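Local atomic coordinates of flavodoxin (Aquifex aeolicus, PDB entry 2ARK), a protein that probably serves as a low-potential electron donor to redox enzymes, carrying FMN as its redox cofactor. Residues 10-15 against 40-45; 20-25 against 92-97. All blocks are in the same frame, centred on the assembly; numbering follows the deposited sequence.

Contact 1. Residues 10-15 against 40-45. With PO4 (phosphate ion), chain G.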
# COMPACT_ATOMS: atom_id res chain seq x y z
N ILE A 10 22.10 -0.50 -3.41
CA ILE A 10 22.33 0.07 -2.09
C ILE A 10 21.45 -0.71 -1.11
O ILE A 10 20.31 -0.98 -1.43
CB ILE A 10 22.05 1.61 -2.11
CG1 ILE A 10 22.42 2.26 -0.80
CG2 ILE A 10 20.58 1.97 -2.51
CD1 ILE A 10 21.70 3.66 -0.66
N TYR A 11 21.97 -1.13 0.05
CA TYR A 11 21.19 -2.01 0.97
C TYR A 11 21.45 -1.66 2.44
O TYR A 11 22.53 -1.18 2.79
CB TYR A 11 21.47 -3.51 0.72
CG TYR A 11 22.89 -3.85 1.05
CD1 TYR A 11 23.24 -4.35 2.30
CD2 TYR A 11 23.92 -3.57 0.15
CE1 TYR A 11 24.58 -4.58 2.63
CE2 TYR A 11 25.24 -3.81 0.47
CZ TYR A 11 25.56 -4.32 1.70
OH TYR A 11 26.87 -4.54 2.01
N ASP A 12 20.45 -1.89 3.28
CA ASP A 12 20.62 -2.01 4.70
C ASP A 12 20.48 -3.49 5.05
O ASP A 12 20.00 -4.28 4.23
CB ASP A 12 19.57 -1.17 5.44
CG ASP A 12 19.92 -0.96 6.91
OD1 ASP A 12 20.98 -1.41 7.36
OD2 ASP A 12 19.12 -0.36 7.66
N THR A 13 20.89 -3.87 6.25
CA THR A 13 20.75 -5.25 6.72
C THR A 13 20.79 -5.34 8.27
O THR A 13 21.49 -4.59 8.93
CB THR A 13 21.86 -6.17 6.03
OG1 THR A 13 21.61 -7.54 6.34
CG2 THR A 13 23.29 -5.79 6.46
N ARG A 14 20.00 -6.23 8.87
CA ARG A 14 20.25 -6.57 10.28
C ARG A 14 21.20 -7.73 10.52
O ARG A 14 22.08 -7.61 11.37
CB ARG A 14 19.01 -6.69 11.18
CG ARG A 14 17.66 -7.03 10.55
CD ARG A 14 16.74 -7.76 11.61
NE ARG A 14 15.92 -6.97 12.56
CZ ARG A 14 15.97 -5.65 12.79
NH1 ARG A 14 16.83 -4.86 12.12
NH2 ARG A 14 15.13 -5.11 13.68
N THR A 15 21.05 -8.82 9.77
CA THR A 15 21.83 -10.05 9.99
C THR A 15 22.75 -10.45 8.86
O THR A 15 23.56 -11.37 9.02
CB THR A 15 20.93 -11.28 10.25
OG1 THR A 15 20.03 -11.45 9.14
CG2 THR A 15 20.18 -11.11 11.54
N LYS A 40 26.81 -0.78 -2.41
CA LYS A 40 27.10 -0.09 -1.12
C LYS A 40 26.13 -0.44 -0.00
O LYS A 40 24.96 -0.57 -0.24
CB LYS A 40 27.10 1.44 -1.28
CG LYS A 40 27.86 1.98 -2.50
CD LYS A 40 29.25 2.48 -2.20
CE LYS A 40 29.95 2.90 -3.53
NZ LYS A 40 31.17 3.84 -3.44
N HIS A 41 26.63 -0.61 1.22
CA HIS A 41 25.79 -0.56 2.41
C HIS A 41 25.33 0.93 2.59
O HIS A 41 26.06 1.87 2.22
CB HIS A 41 26.57 -1.10 3.63
CG HIS A 41 25.81 -1.05 4.92
ND1 HIS A 41 24.84 -1.98 5.25
CD2 HIS A 41 25.87 -0.18 5.95
CE1 HIS A 41 24.33 -1.67 6.43
NE2 HIS A 41 24.93 -0.58 6.88
N VAL A 42 24.13 1.13 3.13
CA VAL A 42 23.62 2.48 3.39
C VAL A 42 24.59 3.44 4.15
O VAL A 42 24.65 4.63 3.81
CB VAL A 42 22.21 2.46 4.07
CG1 VAL A 42 22.26 1.86 5.44
CG2 VAL A 42 21.65 3.84 4.16
N ASP A 43 25.34 2.93 5.14
CA ASP A 43 26.31 3.74 5.91
C ASP A 43 27.51 4.15 5.05
O ASP A 43 28.21 5.10 5.40
CB ASP A 43 26.92 2.96 7.07
CG ASP A 43 25.91 2.54 8.13
OD1 ASP A 43 24.89 3.23 8.37
OD2 ASP A 43 26.21 1.48 8.75
N GLU A 44 27.75 3.41 3.98
CA GLU A 44 28.83 3.65 3.03
C GLU A 44 28.42 4.65 1.96
O GLU A 44 29.25 5.39 1.46
CB GLU A 44 29.10 2.31 2.33
CG GLU A 44 30.51 1.83 2.19
CD GLU A 44 30.61 0.57 1.25
OE1 GLU A 44 29.68 -0.30 1.25
OE2 GLU A 44 31.65 0.47 0.54
N ALA A 45 27.14 4.66 1.59
CA ALA A 45 26.63 5.34 0.39
C ALA A 45 26.59 6.87 0.47
O ALA A 45 26.48 7.45 1.55
CB ALA A 45 25.24 4.81 0.04
P PO4 G . 18.90 -8.75 6.96
O1 PO4 G . 17.52 -9.37 6.90
O2 PO4 G . 19.05 -8.03 8.24
O3 PO4 G . 19.96 -9.78 6.98
O4 PO4 G . 19.10 -7.77 5.88
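Tyr11 and His41 meet where strands 5-11 and 35-41 end side by side, the parallel strands of a beta-alpha-beta unit in the flavodoxin fold. Two backbone bonds pair them here: Tyr11 N gives to Lys40 O at 3.1 Å, and Val42 N gives to Tyr11 O at 2.8 Å. Both faces of the sheet pack closely. On one, the Tyr11 ring lies beneath the backbone of His41, whose CA sits 4.0 Å from the ring centroid. The imidazole turns an edge toward that ring, in an offset edge-to-face pair with the planes at 72°. On the other face, a chi1 of -174° sets Ile10 CG1 opposite the backbone N, and from there CG1 and CD1 both lie against Ala45 CB (3.8 Å from CD1). Phe74 of helix 69-78 covers this apolar patch.

Past the strand ends the contact loosens. Exposed Asp43 and Glu44 hold to their own turn, where Glu44 OE1 accepts His41 N. Arg14 and Thr15 leave the second segment and curl round a phosphate ion, probably from the crystallisation liquor, where flavodoxins usually hold the FMN phosphate. Thr15 N bonds PO4 O2 at 2.6 Å and Thr15 OG1 bonds O3; Thr18 OG1 adds another bond. Asp12 lies between: CG is beside Val42 CG1, and OD1 is 3.5 Å from His41 CE1. OD2 bonds Ser68 OG, while OD1 takes Thr13 N at 2.7 Å, from above the carboxylate plane.

Contact 2. Residues 20-25 against 92-97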
# COMPACT_ATOMS: atom_id res chain seq x y z
N LYS A 20 23.42 -10.59 1.38
CA LYS A 20 23.52 -11.72 0.45
C LYS A 20 22.60 -11.52 -0.78
O LYS A 20 23.03 -11.73 -1.92
CB LYS A 20 23.27 -13.05 1.16
CG LYS A 20 24.52 -13.62 1.88
CD LYS A 20 24.89 -12.79 3.14
CE LYS A 20 26.44 -12.62 3.41
NZ LYS A 20 26.75 -11.48 4.39
N MSE A 21 21.35 -11.06 -0.56
CA MSE A 21 20.49 -10.65 -1.69
C MSE A 21 21.13 -9.58 -2.55
O MSE A 21 21.06 -9.66 -3.75
CB MSE A 21 19.15 -10.12 -1.21
CG MSE A 21 18.34 -11.08 -0.40
SE MSE A 21 16.60 -10.32 0.06
CE MSE A 21 15.63 -10.63 -1.69
N ALA A 22 21.74 -8.58 -1.93
CA ALA A 22 22.29 -7.40 -2.63
C ALA A 22 23.43 -7.79 -3.55
O ALA A 22 23.60 -7.22 -4.64
CB ALA A 22 22.76 -6.39 -1.64
N GLU A 23 24.20 -8.78 -3.10
CA GLU A 23 25.36 -9.25 -3.85
C GLU A 23 24.89 -9.97 -5.10
O GLU A 23 25.51 -9.86 -6.16
CB GLU A 23 26.22 -10.16 -2.99
CG GLU A 23 27.07 -9.46 -1.98
CD GLU A 23 27.65 -10.41 -0.93
OE1 GLU A 23 27.20 -11.57 -0.84
OE2 GLU A 23 28.56 -10.00 -0.18
N LEU A 24 23.78 -10.71 -4.97
CA LEU A 24 23.17 -11.45 -6.07
C LEU A 24 22.47 -10.54 -7.07
O LEU A 24 22.54 -10.79 -8.28
CB LEU A 24 22.20 -12.49 -5.53
CG LEU A 24 22.90 -13.71 -4.90
CD1 LEU A 24 21.96 -14.46 -3.94
CD2 LEU A 24 23.52 -14.64 -5.94
N VAL A 25 21.82 -9.49 -6.56
CA VAL A 25 21.26 -8.44 -7.43
C VAL A 25 22.37 -7.81 -8.29
O VAL A 25 22.23 -7.64 -9.51
CB VAL A 25 20.48 -7.35 -6.61
CG1 VAL A 25 20.01 -6.21 -7.52
CG2 VAL A 25 19.30 -7.96 -5.90
N CYS A 92 14.10 -0.18 -8.39
CA CYS A 92 13.33 -1.33 -7.86
C CYS A 92 13.77 -1.59 -6.41
O CYS A 92 14.62 -0.85 -5.89
CB CYS A 92 13.57 -2.55 -8.72
SG CYS A 92 15.33 -2.99 -8.88
N ALA A 93 13.22 -2.64 -5.79
CA ALA A 93 13.28 -2.88 -4.35
C ALA A 93 13.58 -4.33 -4.09
O ALA A 93 13.28 -5.18 -4.94
CB ALA A 93 11.90 -2.50 -3.68
N PHE A 94 14.16 -4.65 -2.94
CA PHE A 94 14.24 -6.07 -2.50
C PHE A 94 14.27 -6.18 -0.98
O PHE A 94 14.62 -5.20 -0.29
CB PHE A 94 15.37 -6.83 -3.16
CG PHE A 94 16.76 -6.23 -2.94
CD1 PHE A 94 17.23 -5.18 -3.75
CD2 PHE A 94 17.62 -6.78 -1.96
CE1 PHE A 94 18.51 -4.65 -3.56
CE2 PHE A 94 18.92 -6.25 -1.77
CZ PHE A 94 19.36 -5.18 -2.56
N SER A 95 13.90 -7.33 -0.44
CA SER A 95 13.72 -7.41 1.01
C SER A 95 13.69 -8.85 1.50
O SER A 95 13.18 -9.77 0.81
CB SER A 95 12.41 -6.71 1.43
OG SER A 95 12.27 -6.62 2.85
N SER A 96 14.23 -9.04 2.70
CA SER A 96 14.29 -10.33 3.35
C SER A 96 13.48 -10.13 4.61
O SER A 96 13.62 -9.10 5.27
CB SER A 96 15.75 -10.65 3.71
OG SER A 96 15.87 -11.87 4.42
N SER A 97 12.62 -11.10 4.93
CA SER A 97 11.82 -11.07 6.17
C SER A 97 12.09 -12.31 6.99
O SER A 97 12.83 -13.16 6.58
CB SER A 97 10.32 -10.98 5.85
OG SER A 97 9.94 -12.02 4.96
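Phe94 rises from strand 90-97 toward helix 17-30, which lies on one face of the parallel sheet in this alpha/beta flavodoxin-like fold. It makes the largest share of this buried contact, with Met21 next. Its CB lies 4.1 Å from the CE methyl of selenomethionine Met21. With chi1 at 58°, CG stands between the backbone N and the carbonyl carbon, and the ring projects toward the helix. Further out, CD2 meets Met21 CB at 3.7 Å. CE2 comes next to the backbone N and CA of Ala22. At the tip, CZ touches Ala22 CB, also at 3.7 Å. CD1 and CE1 are the ring atoms nearest Val25 CG2. That methyl sits over the centre of one face, 4.0 Å from the centroid and 9° off the normal, a CH-pi contact. Met21, Ala22 and Val25, about one turn of helix, thus all touch the ring.

Met21 reaches farther along the strand, its chain bent at the last torsion. SE lies 3.5 Å from Ser95 O and also touches Ser96 CB. No hydrogen bond joins the two segments. Ser95 OG bonds Ser60 O and Thr62 OG1; Ser96 OG bonds Gly143 O. The axes of the short segments come within 9.2 Å, their directions 147° apart, roughly antiparallel. Helix 148-168 adds Leu157 beside Phe94 and Cys154 beside Met21. Val9 of strand 5-11 also borders Phe94, and helix 104-117 packs against Ala93 and Ser95.

Overall arrangement
Both contacts reach the same parallel sheet, and their centres lie 11 Å apart. Along the chain their segments alternate: 10-15, 20-25, 40-45, then 92-97. Helix 17-30 is the crossover between the two strands paired in contact 1, and in contact 2 it packs on strand 90-97. Strand 55-61 lies between strands 5-11 and 90-97 in the sheet. The contacts touch directly, with Tyr11 CD2 3.5 Å from Ala22 CB, and Tyr11 also meets Phe94. Helix 17-30 thus links the strands of contact 1 along the chain and packs on an interior strand in contact 2. The phosphate bound beside contact 1 also lies about 4 Å from the Ser96 side chain, consistent with both strand ends bordering the FMN site.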